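Local coordinates for GCN5-related N-acetyltransferase:Aminotransferase, class-II (Rhodopseudomonas palustris, PDB 2FIW), which binds acetyl coenzyme A and probably transfers its acetyl group to an amine, as other GNAT acetyltransferases do, at residues Q42-S47 with V144-E149; G75-K80 with T102-L107; G81-D86 with I118-A123. One frame throughout, in Å; residues are numbered along the deposited sequence. Where two conformers were deposited one is given.

Interaction 1: residues Q42-S47 with V144-E149; sequences QEAWAS and VSINGE
Ala44 sits at the middle of the contact. Its CB points into the hairpin turn and lies 3.4 Å from Ile146 O, 3.5 Å from Glu149 CG and 3.9 Å from Asn147 CB. Ile146 comes alongside with its short branch: CG2 rests 3.3 Å from Ala44 O, at the carbonyl rather than at a side chain. That methyl stands anti to the backbone N of Ile146, while CG1 sits beside the N (chi1 -59°). At the more exposed end, Ser47 OG lies 2.8 Å from Asn147 ND2. The hydroxyl of Ser47 also turns back on its own helix and donates to Ala44 O at 2.9 Å, tilted 23° from the carbonyl plane. The carbonyl of Ala44 thus meets a methyl group and a hydroxyl. Behind these contacts, a type I' turn from Ile146 to Glu149 shapes the hairpin. Its closing bond runs from Glu149 N to Ile146 O at 2.8 Å. The side chain of Trp45 starts away from the hairpin; its NE1 bonds to Tyr89 OH. Helix 39-46 thus touches both the bound acetyl coenzyme A, through Trp45, and the tip of the hairpin formed by strands 137-146 and 149-159, at one edge of the sheet.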
loop_
_atom_site.group_PDB
_atom_site.type_symbol
_atom_site.label_atom_id
_atom_site.label_comp_id
_atom_site.label_asym_id
_atom_site.label_seq_id
_atom_site.Cartn_x
_atom_site.Cartn_y
_atom_site.Cartn_z
ATOM N N GLN A 42 8.809 -5.312 -12.107
ATOM C CA GLN A 42 7.689 -5.951 -11.401
ATOM C C GLN A 42 8.108 -7.220 -10.667
ATOM O O GLN A 42 7.609 -7.495 -9.578
ATOM C CB GLN A 42 6.554 -6.281 -12.374
ATOM C CG GLN A 42 5.923 -5.082 -13.063
ATOM C CD GLN A 42 4.934 -5.500 -14.137
ATOM O OE1 GLN A 42 5.200 -6.409 -14.921
ATOM N NE2 GLN A 42 3.790 -4.837 -14.178
ATOM N N GLU A 43 9.025 -7.976 -11.263
ATOM C CA GLU A 43 9.507 -9.226 -10.681
ATOM C C GLU A 43 10.363 -8.991 -9.441
ATOM O O GLU A 43 10.254 -9.734 -8.469
ATOM C CB GLU A 43 10.276 -10.061 -11.724
ATOM C CG GLU A 43 9.374 -10.746 -12.761
ATOM C CD GLU A 43 10.094 -11.163 -14.055
ATOM O OE1 GLU A 43 11.342 -11.035 -14.157
ATOM O OE2 GLU A 43 9.388 -11.622 -14.980
ATOM N N ALA A 44 11.212 -7.967 -9.482
ATOM C CA ALA A 44 12.047 -7.596 -8.342
ATOM C C ALA A 44 11.215 -7.029 -7.191
ATOM O O ALA A 44 11.407 -7.400 -6.044
ATOM C CB ALA A 44 13.101 -6.603 -8.760
ATOM N N TRP A 45 10.303 -6.121 -7.523
ATOM C CA TRP A 45 9.341 -5.564 -6.573
ATOM C C TRP A 45 8.571 -6.693 -5.853
ATOM O O TRP A 45 8.617 -6.761 -4.631
ATOM C CB TRP A 45 8.390 -4.631 -7.319
ATOM C CG TRP A 45 7.451 -3.825 -6.496
ATOM C CD1 TRP A 45 7.237 -3.895 -5.129
ATOM C CD2 TRP A 45 6.543 -2.847 -6.991
ATOM N NE1 TRP A 45 6.261 -2.998 -4.757
ATOM C CE2 TRP A 45 5.815 -2.344 -5.881
ATOM C CE3 TRP A 45 6.280 -2.330 -8.267
ATOM C CZ2 TRP A 45 4.829 -1.347 -6.019
ATOM C CZ3 TRP A 45 5.301 -1.343 -8.400
ATOM C CH2 TRP A 45 4.585 -0.868 -7.281
ATOM N N ALA A 46 7.895 -7.570 -6.609
ATOM C CA ALA A 46 7.150 -8.700 -6.044
ATOM C C ALA A 46 8.002 -9.697 -5.271
ATOM O O ALA A 46 7.508 -10.370 -4.369
ATOM C CB ALA A 46 6.409 -9.438 -7.129
ATOM N N SER A 47 9.276 -9.809 -5.632
ATOM C CA SER A 47 10.124 -10.842 -5.071
ATOM C C SER A 47 10.328 -10.591 -3.585
ATOM O O SER A 47 10.907 -11.423 -2.903
ATOM C CB SER A 47 11.482 -10.939 -5.814
ATOM O OG SER A 47 12.426 -9.982 -5.313
ATOM N N VAL A 144 14.618 3.626 -6.270
ATOM C CA VAL A 144 14.905 2.659 -5.218
ATOM C C VAL A 144 15.541 1.421 -5.862
ATOM O O VAL A 144 15.146 0.999 -6.953
ATOM C CB VAL A 144 13.607 2.314 -4.369
ATOM C CG1 VAL A 144 12.541 1.648 -5.230
ATOM C CG2 VAL A 144 13.941 1.450 -3.163
ATOM N N SER A 145 16.541 0.865 -5.189
ATOM C CA SER A 145 17.170 -0.367 -5.632
ATOM C C SER A 145 16.521 -1.532 -4.884
ATOM O O SER A 145 16.576 -1.587 -3.663
ATOM C CB SER A 145 18.684 -0.316 -5.392
ATOM O OG SER A 145 19.310 -1.512 -5.836
ATOM N N ILE A 146 15.873 -2.428 -5.627
ATOM C CA ILE A 146 15.182 -3.579 -5.060
ATOM C C ILE A 146 15.642 -4.793 -5.827
ATOM O O ILE A 146 15.463 -4.852 -7.044
ATOM C CB ILE A 146 13.627 -3.524 -5.223
ATOM C CG1 ILE A 146 13.024 -2.291 -4.560
ATOM C CG2 ILE A 146 12.974 -4.804 -4.643
ATOM C CD1 ILE A 146 11.524 -2.101 -4.853
ATOM N N ASN A 147 16.217 -5.765 -5.120
ATOM C CA ASN A 147 16.636 -7.026 -5.726
ATOM C C ASN A 147 17.387 -6.849 -7.048
ATOM O O ASN A 147 17.123 -7.550 -8.038
ATOM C CB ASN A 147 15.434 -7.952 -5.918
ATOM C CG ASN A 147 15.822 -9.404 -5.860
ATOM O OD1 ASN A 147 16.876 -9.745 -5.317
ATOM N ND2 ASN A 147 14.985 -10.274 -6.417
ATOM N N GLY A 148 18.305 -5.884 -7.061
ATOM C CA GLY A 148 19.147 -5.623 -8.221
ATOM C C GLY A 148 18.493 -4.863 -9.365
ATOM O O GLY A 148 19.078 -4.749 -10.441
ATOM N N GLU A 149 17.281 -4.359 -9.145
ATOM C CA GLU A 149 16.596 -3.525 -10.130
ATOM C C GLU A 149 16.450 -2.114 -9.603
ATOM O O GLU A 149 16.392 -1.923 -8.394
ATOM C CB GLU A 149 15.208 -4.082 -10.450
ATOM C CG GLU A 149 15.224 -5.333 -11.295
ATOM C CD GLU A 149 15.285 -5.022 -12.773
ATOM O OE1 GLU A 149 16.062 -5.680 -13.468
ATOM O OE2 GLU A 149 14.565 -4.113 -13.242
#

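Interaction 2: residues G75-K80 with T102-L107; sequences GFASLK and TLIDAL
Leu107 leans from its helix onto Ala77 and Leu79 of the strand. The CB of Leu107 leads toward the strand, and CG stands beside the backbone N, anti to the carbonyl carbon (chi1 -65°). The two methyls then divide the work. CD1 drops to the strand at Ala77 CB, 3.7 Å away, and also reaches the backbone at Ser78 N, 3.8 Å away. CD2 goes further along the strand and meets Leu79 CB at 4.1 Å. One leucine thus covers three successive strand residues. Leu103, one turn earlier, repeats the theme. Its CB lies 4.0 Å from Ala77 CB, and its CD1 lies 3.6 Å from Phe76 C, over the peptide backbone. The small Ala77 side chain is consistent with the close approach of the helix. Ile104 CD1 stands almost straight ahead of Ala77 CB, 4.2 Å away. The contact is apolar and buried. Phe76 and Ser78 point away from the helix; Ser78 OG is hydrogen-bonded to Thr64 and Gln62. Leu103 also packs on Leu10, Ala67 and Leu88, so the helix spans several strands. The axes of the two segments run nearly parallel, 22° apart and 8.3 Å at closest approach. This is the helix-on-sheet packing of the GNAT alpha/beta fold, with helix 99-112 covering one face of the central sheet.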
loop_
_atom_site.group_PDB
_atom_site.type_symbol
_atom_site.label_atom_id
_atom_site.label_comp_id
_atom_site.label_asym_id
_atom_site.label_seq_id
_atom_site.Cartn_x
_atom_site.Cartn_y
_atom_site.Cartn_z
ATOM N N GLY A 75 -7.264 -6.429 0.320
ATOM C CA GLY A 75 -6.333 -5.305 0.357
ATOM C C GLY A 75 -5.691 -5.143 1.720
ATOM O O GLY A 75 -6.224 -5.624 2.724
ATOM N N PHE A 76 -4.533 -4.486 1.761
ATOM C CA PHE A 76 -3.886 -4.164 3.030
ATOM C C PHE A 76 -3.020 -2.894 2.920
ATOM O O PHE A 76 -2.619 -2.464 1.814
ATOM C CB PHE A 76 -3.070 -5.360 3.581
ATOM C CG PHE A 76 -1.751 -5.556 2.887
ATOM C CD1 PHE A 76 -1.690 -6.205 1.644
ATOM C CD2 PHE A 76 -0.572 -5.050 3.445
ATOM C CE1 PHE A 76 -0.469 -6.367 0.994
ATOM C CE2 PHE A 76 0.652 -5.214 2.806
ATOM C CZ PHE A 76 0.704 -5.877 1.577
ATOM N N ALA A 77 -2.758 -2.274 4.061
ATOM C CA ALA A 77 -1.866 -1.125 4.092
ATOM C C ALA A 77 -1.099 -1.116 5.407
ATOM O O ALA A 77 -1.525 -1.724 6.387
ATOM C CB ALA A 77 -2.637 0.178 3.882
ATOM N N SER A 78 0.036 -0.423 5.412
ATOM C CA SER A 78 0.961 -0.494 6.520
ATOM C C SER A 78 1.573 0.848 6.831
ATOM O O SER A 78 2.156 1.511 5.970
ATOM C CB SER A 78 2.052 -1.507 6.223
ATOM O OG SER A 78 2.552 -2.084 7.415
ATOM N N LEU A 79 1.412 1.256 8.082
ATOM C CA LEU A 79 2.062 2.453 8.567
ATOM C C LEU A 79 3.369 2.071 9.267
ATOM O O LEU A 79 3.379 1.202 10.142
ATOM C CB LEU A 79 1.125 3.216 9.512
ATOM C CG LEU A 79 1.677 4.517 10.098
ATOM C CD1 LEU A 79 1.488 5.658 9.110
ATOM C CD2 LEU A 79 0.943 4.791 11.402
ATOM N N LYS A 80 4.469 2.690 8.843
ATOM C CA LYS A 80 5.748 2.560 9.528
ATOM C C LYS A 80 5.954 3.800 10.374
ATOM O O LYS A 80 5.696 4.920 9.922
ATOM C CB LYS A 80 6.909 2.412 8.538
ATOM C CG LYS A 80 8.282 2.331 9.208
ATOM C CD LYS A 80 9.363 1.856 8.251
ATOM C CE LYS A 80 10.740 2.016 8.890
ATOM N NZ LYS A 80 11.609 0.798 8.704
ATOM N N THR A 102 -10.386 3.709 1.896
ATOM C CA THR A 102 -10.727 3.255 3.238
ATOM C C THR A 102 -9.462 2.926 4.039
ATOM O O THR A 102 -9.314 3.368 5.166
ATOM C CB THR A 102 -11.684 2.021 3.159
ATOM O OG1 THR A 102 -12.874 2.401 2.453
ATOM C CG2 THR A 102 -12.074 1.520 4.537
ATOM N N LEU A 103 -8.545 2.180 3.431
ATOM C CA LEU A 103 -7.305 1.801 4.085
ATOM C C LEU A 103 -6.472 3.010 4.468
ATOM O O LEU A 103 -6.001 3.102 5.606
ATOM C CB LEU A 103 -6.484 0.873 3.191
ATOM C CG LEU A 103 -6.850 -0.604 3.158
ATOM C CD1 LEU A 103 -6.088 -1.248 2.004
ATOM C CD2 LEU A 103 -6.575 -1.308 4.541
ATOM N N ILE A 104 -6.303 3.939 3.524
ATOM C CA ILE A 104 -5.471 5.123 3.749
ATOM C C ILE A 104 -6.078 6.098 4.759
ATOM O O ILE A 104 -5.357 6.627 5.585
ATOM C CB ILE A 104 -5.038 5.812 2.426
ATOM C CG1 ILE A 104 -4.183 4.866 1.595
ATOM C CG2 ILE A 104 -4.224 7.071 2.693
ATOM C CD1 ILE A 104 -3.128 4.098 2.401
ATOM N N ASP A 105 -7.390 6.312 4.710
ATOM C CA ASP A 105 -8.086 7.060 5.757
ATOM C C ASP A 105 -7.788 6.494 7.161
ATOM O O ASP A 105 -7.547 7.247 8.108
ATOM C CB ASP A 105 -9.598 7.025 5.516
ATOM C CG ASP A 105 -10.045 7.853 4.297
ATOM O OD1 ASP A 105 -9.259 8.693 3.773
ATOM O OD2 ASP A 105 -11.202 7.649 3.860
ATOM N N ALA A 106 -7.811 5.167 7.293
ATOM C CA ALA A 106 -7.504 4.519 8.579
ATOM C C ALA A 106 -6.083 4.798 9.043
ATOM O O ALA A 106 -5.867 5.070 10.224
ATOM C CB ALA A 106 -7.779 3.032 8.528
ATOM N N LEU A 107 -5.132 4.772 8.105
ATOM C CA LEU A 107 -3.736 5.074 8.409
ATOM C C LEU A 107 -3.508 6.536 8.817
ATOM O O LEU A 107 -2.726 6.811 9.728
ATOM C CB LEU A 107 -2.810 4.675 7.258
ATOM C CG LEU A 107 -2.667 3.188 6.876
ATOM C CD1 LEU A 107 -1.456 3.010 5.976
ATOM C CD2 LEU A 107 -2.571 2.253 8.083
#

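Interaction 3: residues G81-D86 with I118-A123; sequences GPDHID and ILTVDA. With ACO (acetyl coenzyme *a), chain C.
His84 and Thr120 pair side by side on one face of the sheet, while Ile85, Leu119 and Val121 pack on the other. The backbone binds the strands in parallel. Thr120 N donates to Asp83 O at 2.7 Å, and Ile85 N donates to Thr120 O at 2.8 Å. Both donors lie nearly along the C=O axis. The tight side is apolar. Ile85 crosses Leu119 at about a right angle, its CG1 being 3.8 Å from Leu119 CD1. Ile85 CB also meets Val121 CB at 3.8 Å. Tyr136 and Phe131 close over this side. The His84 face is more exposed. There Thr120 CG2 sits over the imidazole, 3.8 Å from the ring centroid and 22° off its normal, a CH-pi contact displaced toward the rim. With OG1 of Thr120 turned anti to the backbone N (chi1 177°), CG2 is left between N and the carbonyl carbon, where it reaches the ring. Further on the strands part, and a water bridges them: it donates to Ile85 O and accepts from Asp122 N. The acetyl group lies close by, its CH3 being 3.6 Å from Val121 CG2 and 3.4 Å from Asp86 O. Asp86 itself is salt-bridged to Arg58. Strands 84-90 and 118-123 are the two strands of a beta-alpha-beta crossover through helix 99-112, with strand 72-80 flanking 84-90 and strand 149-159 flanking 118-123.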
loop_
_atom_site.group_PDB
_atom_site.type_symbol
_atom_site.label_atom_id
_atom_site.label_comp_id
_atom_site.label_asym_id
_atom_site.label_seq_id
_atom_site.Cartn_x
_atom_site.Cartn_y
_atom_site.Cartn_z
ATOM N N GLY A 81 6.400 3.586 11.612
ATOM C CA GLY A 81 6.752 4.677 12.517
ATOM C C GLY A 81 5.560 5.594 12.706
ATOM O O GLY A 81 4.416 5.157 12.530
ATOM N N PRO A 82 5.818 6.878 13.033
ATOM C CA PRO A 82 4.723 7.833 13.209
ATOM C C PRO A 82 4.008 8.243 11.898
ATOM O O PRO A 82 2.776 8.382 11.886
ATOM C CB PRO A 82 5.413 9.040 13.872
ATOM C CG PRO A 82 6.829 8.973 13.392
ATOM C CD PRO A 82 7.141 7.497 13.252
ATOM N N ASP A 83 4.764 8.404 10.810
ATOM C CA ASP A 83 4.243 9.117 9.641
ATOM C C ASP A 83 4.535 8.552 8.245
ATOM O O ASP A 83 4.357 9.256 7.258
ATOM C CB ASP A 83 4.698 10.576 9.700
ATOM C CG ASP A 83 6.207 10.717 9.828
ATOM O OD1 ASP A 83 6.951 9.721 9.614
ATOM O OD2 ASP A 83 6.646 11.847 10.153
ATOM N N HIS A 84 4.976 7.303 8.156
ATOM C CA HIS A 84 5.225 6.693 6.847
ATOM C C HIS A 84 4.160 5.708 6.394
ATOM O O HIS A 84 3.929 4.690 7.046
ATOM C CB HIS A 84 6.578 5.999 6.804
ATOM C CG HIS A 84 7.733 6.936 6.865
ATOM N ND1 HIS A 84 8.218 7.436 8.052
ATOM C CD2 HIS A 84 8.498 7.472 5.886
ATOM C CE1 HIS A 84 9.236 8.239 7.803
ATOM N NE2 HIS A 84 9.426 8.280 6.495
ATOM N N ILE A 85 3.548 5.997 5.252
ATOM C CA ILE A 85 2.739 5.000 4.568
ATOM C C ILE A 85 3.699 4.079 3.848
ATOM O O ILE A 85 4.207 4.410 2.782
ATOM C CB ILE A 85 1.732 5.621 3.582
ATOM C CG1 ILE A 85 0.725 6.497 4.343
ATOM C CG2 ILE A 85 1.040 4.526 2.746
ATOM C CD1 ILE A 85 -0.468 6.890 3.530
ATOM N N ASP A 86 3.946 2.922 4.452
ATOM C CA ASP A 86 4.941 1.984 3.964
ATOM C C ASP A 86 4.419 1.096 2.832
ATOM O O ASP A 86 5.163 0.759 1.918
ATOM C CB ASP A 86 5.455 1.123 5.118
ATOM C CG ASP A 86 6.706 0.338 4.752
ATOM O OD1 ASP A 86 7.674 0.951 4.258
ATOM O OD2 ASP A 86 6.725 -0.890 4.962
ATOM N N ILE A 118 2.628 15.510 9.422
ATOM C CA ILE A 118 2.941 15.346 8.001
ATOM C C ILE A 118 3.118 13.856 7.700
ATOM O O ILE A 118 4.153 13.266 8.042
ATOM C CB ILE A 118 4.216 16.172 7.580
ATOM C CG1 ILE A 118 4.032 17.670 7.891
ATOM C CG2 ILE A 118 4.553 15.960 6.088
ATOM C CD1 ILE A 118 5.325 18.428 8.212
ATOM N N LEU A 119 2.088 13.253 7.099
ATOM C CA LEU A 119 2.169 11.893 6.567
ATOM C C LEU A 119 3.005 11.864 5.289
ATOM O O LEU A 119 2.955 12.789 4.468
ATOM C CB LEU A 119 0.775 11.314 6.278
ATOM C CG LEU A 119 0.191 10.233 7.208
ATOM C CD1 LEU A 119 -0.709 9.298 6.428
ATOM C CD2 LEU A 119 1.251 9.375 7.873
ATOM N N THR A 120 3.771 10.797 5.109
ATOM C CA THR A 120 4.621 10.696 3.930
ATOM C C THR A 120 4.550 9.300 3.305
ATOM O O THR A 120 4.352 8.312 4.004
ATOM C CB THR A 120 6.069 11.187 4.218
ATOM O OG1 THR A 120 6.885 11.012 3.058
ATOM C CG2 THR A 120 6.691 10.439 5.387
ATOM N N VAL A 121 4.671 9.251 1.979
ATOM C CA VAL A 121 4.639 8.015 1.201
ATOM C C VAL A 121 5.634 8.150 0.052
ATOM O O VAL A 121 5.780 9.223 -0.504
ATOM C CB VAL A 121 3.193 7.666 0.682
ATOM C CG1 VAL A 121 2.636 8.727 -0.288
ATOM C CG2 VAL A 121 3.149 6.293 0.037
ATOM N N ASP A 122 6.349 7.068 -0.256
ATOM C CA ASP A 122 7.126 6.962 -1.486
ATOM C C ASP A 122 6.260 6.217 -2.501
ATOM O O ASP A 122 6.292 4.982 -2.576
ATOM C CB ASP A 122 8.435 6.198 -1.237
ATOM C CG ASP A 122 9.452 7.007 -0.440
ATOM O OD1 ASP A 122 9.428 8.254 -0.504
ATOM O OD2 ASP A 122 10.291 6.387 0.251
ATOM N N ALA A 123 5.484 6.981 -3.273
ATOM C CA ALA A 123 4.426 6.416 -4.105
ATOM C C ALA A 123 4.982 5.868 -5.398
ATOM O O ALA A 123 5.770 6.535 -6.053
ATOM C CB ALA A 123 3.362 7.478 -4.401
HETATM N N1A ACO C . -16.609 4.418 -9.983
HETATM C C2A ACO C . -15.567 5.076 -10.531
HETATM N N3A ACO C . -14.420 5.263 -9.851
HETATM C C4A ACO C . -14.248 4.794 -8.575
HETATM C C5A ACO C . -15.272 4.106 -7.945
HETATM C C6A ACO C . -16.535 3.914 -8.720
HETATM N N6A ACO C . -17.592 3.255 -8.183
HETATM N N7A ACO C . -14.838 3.765 -6.710
HETATM C C8A ACO C . -13.571 4.229 -6.582
HETATM N N9A ACO C . -13.224 4.859 -7.714
HETATM C C1B ACO C . -11.936 5.521 -8.056
HETATM C C2B ACO C . -11.509 6.631 -7.114
HETATM O O2B ACO C . -12.146 7.865 -7.452
HETATM C C3B ACO C . -10.011 6.681 -7.365
HETATM O O3B ACO C . -9.677 7.662 -8.349
HETATM P P3B ACO C . -8.217 8.362 -8.413
HETATM O O7A ACO C . -7.250 7.344 -9.007
HETATM O O8A ACO C . -7.892 8.694 -6.974
HETATM O O9A ACO C . -8.474 9.565 -9.294
HETATM C C4B ACO C . -9.630 5.283 -7.869
HETATM O O4B ACO C . -10.852 4.584 -8.113
HETATM C C5B ACO C . -8.806 4.490 -6.854
HETATM O O5B ACO C . -9.449 4.602 -5.575
HETATM P P1A ACO C . -9.726 3.341 -4.617
HETATM O O1A ACO C . -10.781 2.450 -5.240
HETATM O O2A ACO C . -9.933 3.942 -3.245
HETATM O O3A ACO C . -8.279 2.621 -4.648
HETATM P P2A ACO C . -8.049 1.094 -5.035
HETATM O O4A ACO C . -8.288 0.950 -6.513
HETATM O O5A ACO C . -8.832 0.256 -4.066
HETATM O O6A ACO C . -6.474 0.872 -4.728
HETATM C CBP ACO C . -4.052 1.197 -5.202
HETATM C CCP ACO C . -5.442 1.828 -5.009
HETATM C CDP ACO C . -3.102 2.301 -5.652
HETATM C CEP ACO C . -3.574 0.589 -3.894
HETATM C CAP ACO C . -4.094 0.056 -6.247
HETATM O OAP ACO C . -4.337 0.556 -7.573
HETATM C C9P ACO C . -2.930 -0.931 -6.266
HETATM O O9P ACO C . -2.958 -2.012 -5.494
HETATM N N8P ACO C . -1.948 -0.734 -7.045
HETATM C C7P ACO C . -0.751 -1.554 -7.281
HETATM C C6P ACO C . 0.233 -1.580 -6.110
HETATM C C5P ACO C . 0.708 -0.184 -5.844
HETATM O O5P ACO C . 1.022 0.562 -6.763
HETATM N N4P ACO C . 0.749 0.180 -4.572
HETATM C C3P ACO C . 1.146 1.485 -4.083
HETATM C C2P ACO C . 2.660 1.478 -3.949
HETATM S S1P ACO C . 2.996 2.840 -2.897
HETATM C C ACO C . 3.346 2.156 -1.419
HETATM O O ACO C . 2.940 1.033 -1.142
HETATM C CH3 ACO C . 4.080 2.850 -0.562
HETATM O O HOH W 1 6.417 4.515 1.242
#

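How the interactions relate
Interaction 2 is the core contact: every touching residue is buried, and aliphatic side chains do the work. Interaction 3 is mixed, with backbone bonds in the sheet, an apolar face and a more exposed polar face. Interaction 1 is peripheral, a helix against a hairpin turn with polar groups at its more exposed end. Interactions 2 and 3 touch; helix 99-112 of interaction 2 connects the two strands of interaction 3 and packs on Ile85 through Ile104. Ser78 O probably accepts a hydrogen bond from Asp86 N. Interaction 1 stands apart, its centre about 20 Å from that of interaction 3. Even so, both reach acetyl coenzyme A: interaction 1 through Trp45, interaction 3 at the acetyl methyl.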